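Local coordinates for transcriptional regulator fur family (Xanthomonas campestris pv. campestris, PDB 7DH8), which probably binds promoter DNA as a zinc-responsive repressor of the Fur family, controlling zinc uptake genes in response to zinc, at residues V96-E100 against S101-F105; Y63-L66 against D67-E71; L40-P44 against I45-V49. All coordinates share one frame; numbering follows the deposited sequence.

Contact 1 of 3, residues V96-E100 against S101-F105; sequences VHKLE and SVNAF. With ZN (zinc ion), chain B.
Leu99 and Ala104 pair where the strands of this beta hairpin meet its loop: Leu99 N reaches Ala104 O at 2.7 Å, nearly along the C=O axis. The return bond from Ala104 N to Leu99 O is weak at 3.4 Å, and the same oxygen takes two more weak bonds, from Val102 N and Asn103 N. Asn103 and Ala104 thus stand together against Leu99 in a G1 beta bulge, Asn103 taking positive phi (55°). The packed side centres on Phe105. CE2 of its ring lies 3.6 Å from Lys98 CG in an oblique approach, while CD2 meets Val96 CG1 at 3.9 Å; Leu87 and Met91 of helix 80-92 pack on the same ring. Lys98 sends CG opposite its backbone N (chi1 -173°) and stays extended, which carries it past Phe105 toward the looser, exposed side, where its CE comes within 3.4 Å of Asn103 OD1. In the loop, Ser101 OG is hydrogen-bonded to Glu158, and Ser101 packs on Glu100 of the second subunit. His97 turns away from the partner strand, and its NE2 binds zinc at 2.0 Å alongside Cys108, His116 and Glu131: a beta hairpin carrying one ligand of a four-residue zinc site.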
# COMPACT_ATOMS: atom_id res chain seq x y z
N VAL A 96 -15.36 -5.61 -0.89
CA VAL A 96 -14.83 -4.44 -0.19
C VAL A 96 -13.34 -4.50 -0.38
O VAL A 96 -12.76 -5.59 -0.38
CB VAL A 96 -15.20 -4.47 1.30
CG1 VAL A 96 -14.17 -3.65 2.16
CG2 VAL A 96 -16.67 -4.00 1.51
N HIS A 97 -12.70 -3.36 -0.61
CA HIS A 97 -11.27 -3.32 -0.74
C HIS A 97 -10.71 -2.59 0.46
O HIS A 97 -11.25 -1.56 0.86
CB HIS A 97 -10.80 -2.60 -2.02
CG HIS A 97 -11.25 -3.26 -3.29
ND1 HIS A 97 -10.59 -4.35 -3.82
CD2 HIS A 97 -12.28 -2.99 -4.13
CE1 HIS A 97 -11.20 -4.73 -4.93
NE2 HIS A 97 -12.21 -3.91 -5.16
N LYS A 98 -9.61 -3.10 0.99
CA LYS A 98 -8.86 -2.36 1.98
C LYS A 98 -7.77 -1.59 1.25
O LYS A 98 -6.96 -2.19 0.54
CB LYS A 98 -8.23 -3.27 3.03
CG LYS A 98 -7.56 -2.41 4.20
CD LYS A 98 -6.80 -3.36 5.16
CE LYS A 98 -5.80 -2.59 6.07
NZ LYS A 98 -5.23 -3.52 7.13
N LEU A 99 -7.77 -0.28 1.41
CA LEU A 99 -6.73 0.59 0.86
C LEU A 99 -5.57 0.64 1.84
O LEU A 99 -5.69 1.23 2.91
CB LEU A 99 -7.28 1.98 0.61
CG LEU A 99 -8.44 1.91 -0.40
CD1 LEU A 99 -9.08 3.28 -0.58
CD2 LEU A 99 -7.96 1.28 -1.78
N GLU A 100 -4.43 0.07 1.46
CA GLU A 100 -3.35 -0.06 2.43
C GLU A 100 -2.71 1.26 2.78
O GLU A 100 -2.22 1.39 3.91
CB GLU A 100 -2.27 -1.01 1.91
CG GLU A 100 -2.83 -2.32 1.55
CD GLU A 100 -2.99 -3.21 2.76
OE1 GLU A 100 -2.47 -2.84 3.82
OE2 GLU A 100 -3.63 -4.29 2.64
N SER A 101 -2.66 2.23 1.86
CA SER A 101 -1.92 3.44 2.23
C SER A 101 -2.72 4.40 3.11
O SER A 101 -2.13 5.34 3.67
CB SER A 101 -1.42 4.19 0.98
OG SER A 101 -2.49 4.64 0.21
N VAL A 102 -4.04 4.23 3.23
CA VAL A 102 -4.82 5.06 4.16
C VAL A 102 -5.51 4.25 5.23
O VAL A 102 -6.23 4.82 6.05
CB VAL A 102 -5.85 5.95 3.43
CG1 VAL A 102 -5.16 7.06 2.66
CG2 VAL A 102 -6.78 5.11 2.56
N ASN A 103 -5.34 2.92 5.24
CA ASN A 103 -5.88 2.02 6.26
C ASN A 103 -7.39 2.20 6.37
O ASN A 103 -7.93 2.49 7.45
CB ASN A 103 -5.14 2.19 7.62
CG ASN A 103 -5.51 1.10 8.62
OD1 ASN A 103 -5.93 0.02 8.22
ND2 ASN A 103 -5.39 1.38 9.93
N ALA A 104 -8.08 2.07 5.23
CA ALA A 104 -9.50 2.38 5.15
C ALA A 104 -10.11 1.51 4.06
O ALA A 104 -9.41 0.83 3.30
CB ALA A 104 -9.74 3.90 4.94
N PHE A 105 -11.42 1.41 4.08
CA PHE A 105 -12.17 0.42 3.29
C PHE A 105 -13.11 1.12 2.34
O PHE A 105 -13.65 2.18 2.67
CB PHE A 105 -12.97 -0.49 4.19
CG PHE A 105 -12.12 -1.27 5.15
CD1 PHE A 105 -11.74 -0.70 6.34
CD2 PHE A 105 -11.57 -2.51 4.78
CE1 PHE A 105 -10.93 -1.40 7.23
CE2 PHE A 105 -10.74 -3.21 5.63
CZ PHE A 105 -10.40 -2.66 6.87
ZN ZN B . -13.23 -3.99 -6.90

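Contact 2 of 3, residues Y63-L66 against D67-E71; sequences YELL and DWVRE
Tyr63 to Asp67, Glu64 to Trp68, Leu65 to Val69 and Leu66 to Arg70 are joined by successive i to i+4 backbone hydrogen bonds, the first of them, Asp67 N to Tyr63 O, long at 3.2 Å with its donor 35° out of the carbonyl plane, the others tilted by about 20°. Leu66 O also receives a second, weak bond from Val69 N. Among the side chains, the indole of Trp68 lies against the preceding turn. Glu64 O sits 3.1 Å above one face of the ring, offset toward the rim, although it is already accepting the 2.9 Å bond from Trp68 N. Further along the same ring, CZ2 touches Glu64 CB at 4.0 Å. Trp68 has CG anti to its carbonyl carbon (chi1 -53°), which folds the indole back over the Glu64 carbonyl. The carboxylate of Glu64 is directed elsewhere: its OE1 accepts from Lys61 N near the start of the helix. This is helix 62-69 of the N-terminal helical region, which in Fur proteins forms the winged-helix DNA-binding domain, and its apolar residues face two other helices. Leu65 and Val69 meet through CD1 and CG2 at 4.2 Å, crossing obliquely, and both lean on helix 44-56, at Val49 and Leu52 respectively. Leu66 instead packs on Pro80, Val83 and Tyr84 of helix 80-92. On the exposed flank, Asp67 OD2 approaches the Tyr63 ring at its edge, near the ring plane, coming within 4.3 Å of CD1. The Arg70 chain bends at chi2, and its CD lies 3.5 Å from Leu66 O.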
# COMPACT_ATOMS: atom_id res chain seq x y z
N TYR A 63 -12.92 1.82 12.81
CA TYR A 63 -13.65 2.33 13.99
C TYR A 63 -14.85 3.21 13.61
O TYR A 63 -15.79 3.36 14.39
CB TYR A 63 -12.74 3.11 14.92
CG TYR A 63 -12.24 4.41 14.34
CD1 TYR A 63 -13.05 5.55 14.33
CD2 TYR A 63 -10.97 4.50 13.79
CE1 TYR A 63 -12.58 6.71 13.80
CE2 TYR A 63 -10.50 5.68 13.26
CZ TYR A 63 -11.31 6.76 13.28
OH TYR A 63 -10.87 7.97 12.78
N GLU A 64 -14.83 3.82 12.44
CA GLU A 64 -16.03 4.54 12.03
C GLU A 64 -17.14 3.56 11.70
O GLU A 64 -18.31 3.82 11.95
CB GLU A 64 -15.73 5.40 10.79
CG GLU A 64 -14.88 6.58 11.10
CD GLU A 64 -14.49 7.27 9.82
OE1 GLU A 64 -14.41 6.57 8.78
OE2 GLU A 64 -14.27 8.51 9.87
N LEU A 65 -16.79 2.45 11.06
CA LEU A 65 -17.82 1.49 10.71
C LEU A 65 -18.49 0.94 11.96
O LEU A 65 -19.71 0.76 12.00
CB LEU A 65 -17.19 0.36 9.88
CG LEU A 65 -17.99 -0.91 9.62
CD1 LEU A 65 -19.18 -0.57 8.70
CD2 LEU A 65 -17.07 -1.96 8.98
N LEU A 66 -17.70 0.68 13.00
CA LEU A 66 -18.30 0.19 14.24
C LEU A 66 -19.22 1.21 14.88
O LEU A 66 -20.33 0.86 15.28
CB LEU A 66 -17.23 -0.20 15.25
CG LEU A 66 -17.07 -1.67 14.98
CD1 LEU A 66 -16.05 -1.84 13.81
CD2 LEU A 66 -16.72 -2.37 16.26
N ASP A 67 -18.75 2.45 15.02
CA ASP A 67 -19.63 3.55 15.41
C ASP A 67 -20.94 3.50 14.65
O ASP A 67 -22.01 3.45 15.27
CB ASP A 67 -18.96 4.91 15.22
CG ASP A 67 -18.02 5.27 16.35
OD1 ASP A 67 -18.32 4.88 17.51
OD2 ASP A 67 -16.97 5.91 16.07
N TRP A 68 -20.89 3.48 13.31
CA TRP A 68 -22.15 3.56 12.56
C TRP A 68 -23.00 2.29 12.60
O TRP A 68 -24.20 2.32 12.30
CB TRP A 68 -21.90 3.75 11.06
CG TRP A 68 -21.02 4.90 10.70
CD1 TRP A 68 -20.74 5.97 11.48
CD2 TRP A 68 -20.28 5.08 9.50
NE1 TRP A 68 -19.88 6.81 10.85
CE2 TRP A 68 -19.59 6.30 9.62
CE3 TRP A 68 -20.16 4.35 8.31
CZ2 TRP A 68 -18.78 6.80 8.63
CZ3 TRP A 68 -19.35 4.86 7.31
CH2 TRP A 68 -18.66 6.07 7.48
N VAL A 69 -22.38 1.14 12.91
CA VAL A 69 -23.14 -0.10 13.00
C VAL A 69 -23.71 -0.24 14.41
O VAL A 69 -24.58 -1.08 14.67
CB VAL A 69 -22.19 -1.32 12.95
CG1 VAL A 69 -22.72 -2.47 13.80
CG2 VAL A 69 -21.99 -1.75 11.52
N ARG A 70 -23.28 0.62 15.32
CA ARG A 70 -23.92 0.87 16.61
C ARG A 70 -25.06 1.89 16.63
O ARG A 70 -25.75 2.03 17.65
CB ARG A 70 -22.85 0.98 17.69
CG ARG A 70 -22.46 -0.36 18.21
CD ARG A 70 -20.97 -0.40 18.44
NE ARG A 70 -20.61 -1.50 19.33
CZ ARG A 70 -19.58 -1.47 20.16
NH1 ARG A 70 -18.80 -0.40 20.23
NH2 ARG A 70 -19.33 -2.53 20.90
N GLU A 71 -25.26 2.60 15.53
CA GLU A 71 -26.34 3.58 15.39
C GLU A 71 -27.36 3.66 16.50
O GLU A 71 -28.55 3.81 16.22
CB GLU A 71 -27.11 3.52 14.06
CG GLU A 71 -27.57 2.11 13.62
CD GLU A 71 -27.92 2.04 12.12
OE1 GLU A 71 -27.12 1.45 11.33
OE2 GLU A 71 -29.00 2.56 11.73

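Contact 3 of 3, residues L40-P44 against I45-V49; sequences LRLTP and IRANV
Thr43 and Arg46 meet at the N-terminus of helix 44-56, where Thr43 is the N-cap: its OG1 accepts from Arg46 N at 3.1 Å in a nearly straight bond (169°). Chi1 of 74° sets OG1 between the backbone N and the carbonyl carbon of Thr43, directed at the first turn. The same residue also supplies its carbonyl, which Ala47 N meets at 2.8 Å. One residue further on, Asn48 N bonds to Pro44 O, also at 2.8 Å. Pro44, as the first helical residue, has no N-H to offer, a position where none is required by the helical bonding pattern. Around this core the Arg46 side chain doubles back along the incoming loop. It is extended from CG to NE, and CG and CD both pass 3.4 Å from Thr43 OG1, along one side of the cap hydroxyl. On the other branch, Thr43 CG2 meets the guanidinium obliquely, while Phe89 of helix 80-92 makes a cation-pi contact with Arg46. Leu42 packs separately: its CD2 lies 3.8 Å from Ala47 CB, and the leucine is packed in turn on Val28, Val31 and Cys35 of helix 25-35. At the far end of the arginine, NH1 lies 2.8 Å from Arg41 O, a bond made weak by its bent angle of 117°.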
# COMPACT_ATOMS: atom_id res chain seq x y z
N LEU A 40 -21.62 -18.69 -1.04
CA LEU A 40 -21.95 -17.82 0.10
C LEU A 40 -23.31 -17.15 0.23
O LEU A 40 -24.12 -17.19 -0.69
CB LEU A 40 -20.82 -16.81 0.04
CG LEU A 40 -20.02 -16.78 -1.25
CD1 LEU A 40 -19.77 -15.37 -1.71
CD2 LEU A 40 -18.71 -17.54 -1.11
N ARG A 41 -23.51 -16.63 1.43
CA ARG A 41 -24.73 -15.87 1.79
C ARG A 41 -24.55 -14.55 2.55
O ARG A 41 -23.75 -14.50 3.46
CB ARG A 41 -25.55 -16.81 2.67
CG ARG A 41 -26.63 -17.57 1.91
CD ARG A 41 -26.65 -19.08 2.11
NE ARG A 41 -27.01 -19.40 3.47
CZ ARG A 41 -26.43 -20.33 4.19
NH1 ARG A 41 -25.47 -21.08 3.67
NH2 ARG A 41 -26.82 -20.52 5.43
N LEU A 42 -25.34 -13.56 2.21
CA LEU A 42 -25.16 -12.24 2.81
C LEU A 42 -26.08 -12.06 4.01
O LEU A 42 -27.24 -11.66 3.86
CB LEU A 42 -25.41 -11.18 1.74
CG LEU A 42 -24.66 -9.85 1.92
CD1 LEU A 42 -23.14 -9.92 1.51
CD2 LEU A 42 -25.37 -8.75 1.17
N THR A 43 -25.55 -12.35 5.21
CA THR A 43 -26.29 -12.15 6.45
C THR A 43 -26.68 -10.68 6.60
O THR A 43 -26.04 -9.80 6.02
CB THR A 43 -25.45 -12.58 7.67
OG1 THR A 43 -24.42 -11.61 7.91
CG2 THR A 43 -24.82 -13.96 7.48
N PRO A 44 -27.73 -10.39 7.37
CA PRO A 44 -28.06 -8.98 7.66
C PRO A 44 -26.88 -8.17 8.14
O PRO A 44 -26.73 -7.00 7.77
CB PRO A 44 -29.14 -9.09 8.75
CG PRO A 44 -29.26 -10.56 9.08
CD PRO A 44 -28.75 -11.31 7.89
N ILE A 45 -26.02 -8.78 8.95
CA ILE A 45 -24.85 -8.06 9.44
C ILE A 45 -23.90 -7.73 8.29
O ILE A 45 -23.42 -6.60 8.18
CB ILE A 45 -24.12 -8.89 10.51
CG1 ILE A 45 -24.99 -9.04 11.76
CG2 ILE A 45 -22.79 -8.25 10.86
CD1 ILE A 45 -24.47 -10.05 12.76
N ARG A 46 -23.62 -8.70 7.42
CA ARG A 46 -22.76 -8.41 6.28
C ARG A 46 -23.39 -7.39 5.34
O ARG A 46 -22.68 -6.61 4.68
CB ARG A 46 -22.47 -9.70 5.51
CG ARG A 46 -21.61 -10.67 6.23
CD ARG A 46 -21.92 -12.07 5.72
NE ARG A 46 -20.85 -12.99 6.05
CZ ARG A 46 -20.98 -14.31 6.02
NH1 ARG A 46 -22.14 -14.85 5.67
NH2 ARG A 46 -19.96 -15.09 6.35
N ALA A 47 -24.72 -7.40 5.24
CA ALA A 47 -25.42 -6.49 4.36
C ALA A 47 -25.38 -5.07 4.91
O ALA A 47 -25.19 -4.10 4.15
CB ALA A 47 -26.86 -6.95 4.16
N ASN A 48 -25.55 -4.93 6.23
CA ASN A 48 -25.50 -3.61 6.85
C ASN A 48 -24.08 -3.05 6.85
O ASN A 48 -23.90 -1.84 6.72
CB ASN A 48 -26.05 -3.66 8.28
CG ASN A 48 -26.28 -2.27 8.85
OD1 ASN A 48 -26.80 -1.38 8.17
ND2 ASN A 48 -25.91 -2.08 10.12
N VAL A 49 -23.07 -3.90 7.00
CA VAL A 49 -21.71 -3.41 6.90
C VAL A 49 -21.43 -2.98 5.47
O VAL A 49 -20.94 -1.87 5.22
CB VAL A 49 -20.70 -4.47 7.38
CG1 VAL A 49 -19.28 -4.06 7.04
CG2 VAL A 49 -20.80 -4.58 8.88

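Along the chain the order is contact 3, contact 2, contact 1, all within one Fur-family sequence range. Contacts 3 and 2 lie on the consecutive helices 44-56 and 62-69, with centres about 15 Å apart, and they touch: Val69 CG2 packs on Val49 CG2 at 4.0 Å. Contact 1 touches neither; its centre is about 17 Å from that of contact 2 and about 20 Å from that of contact 3. Helix 80-92 bridges the gap, since it receives side chains from all three. The helices and the following hairpin match the winged-helix unit of Fur proteins, and His97 places one zinc ligand on that hairpin, consistent with zinc binding influencing how the DNA-binding part is held.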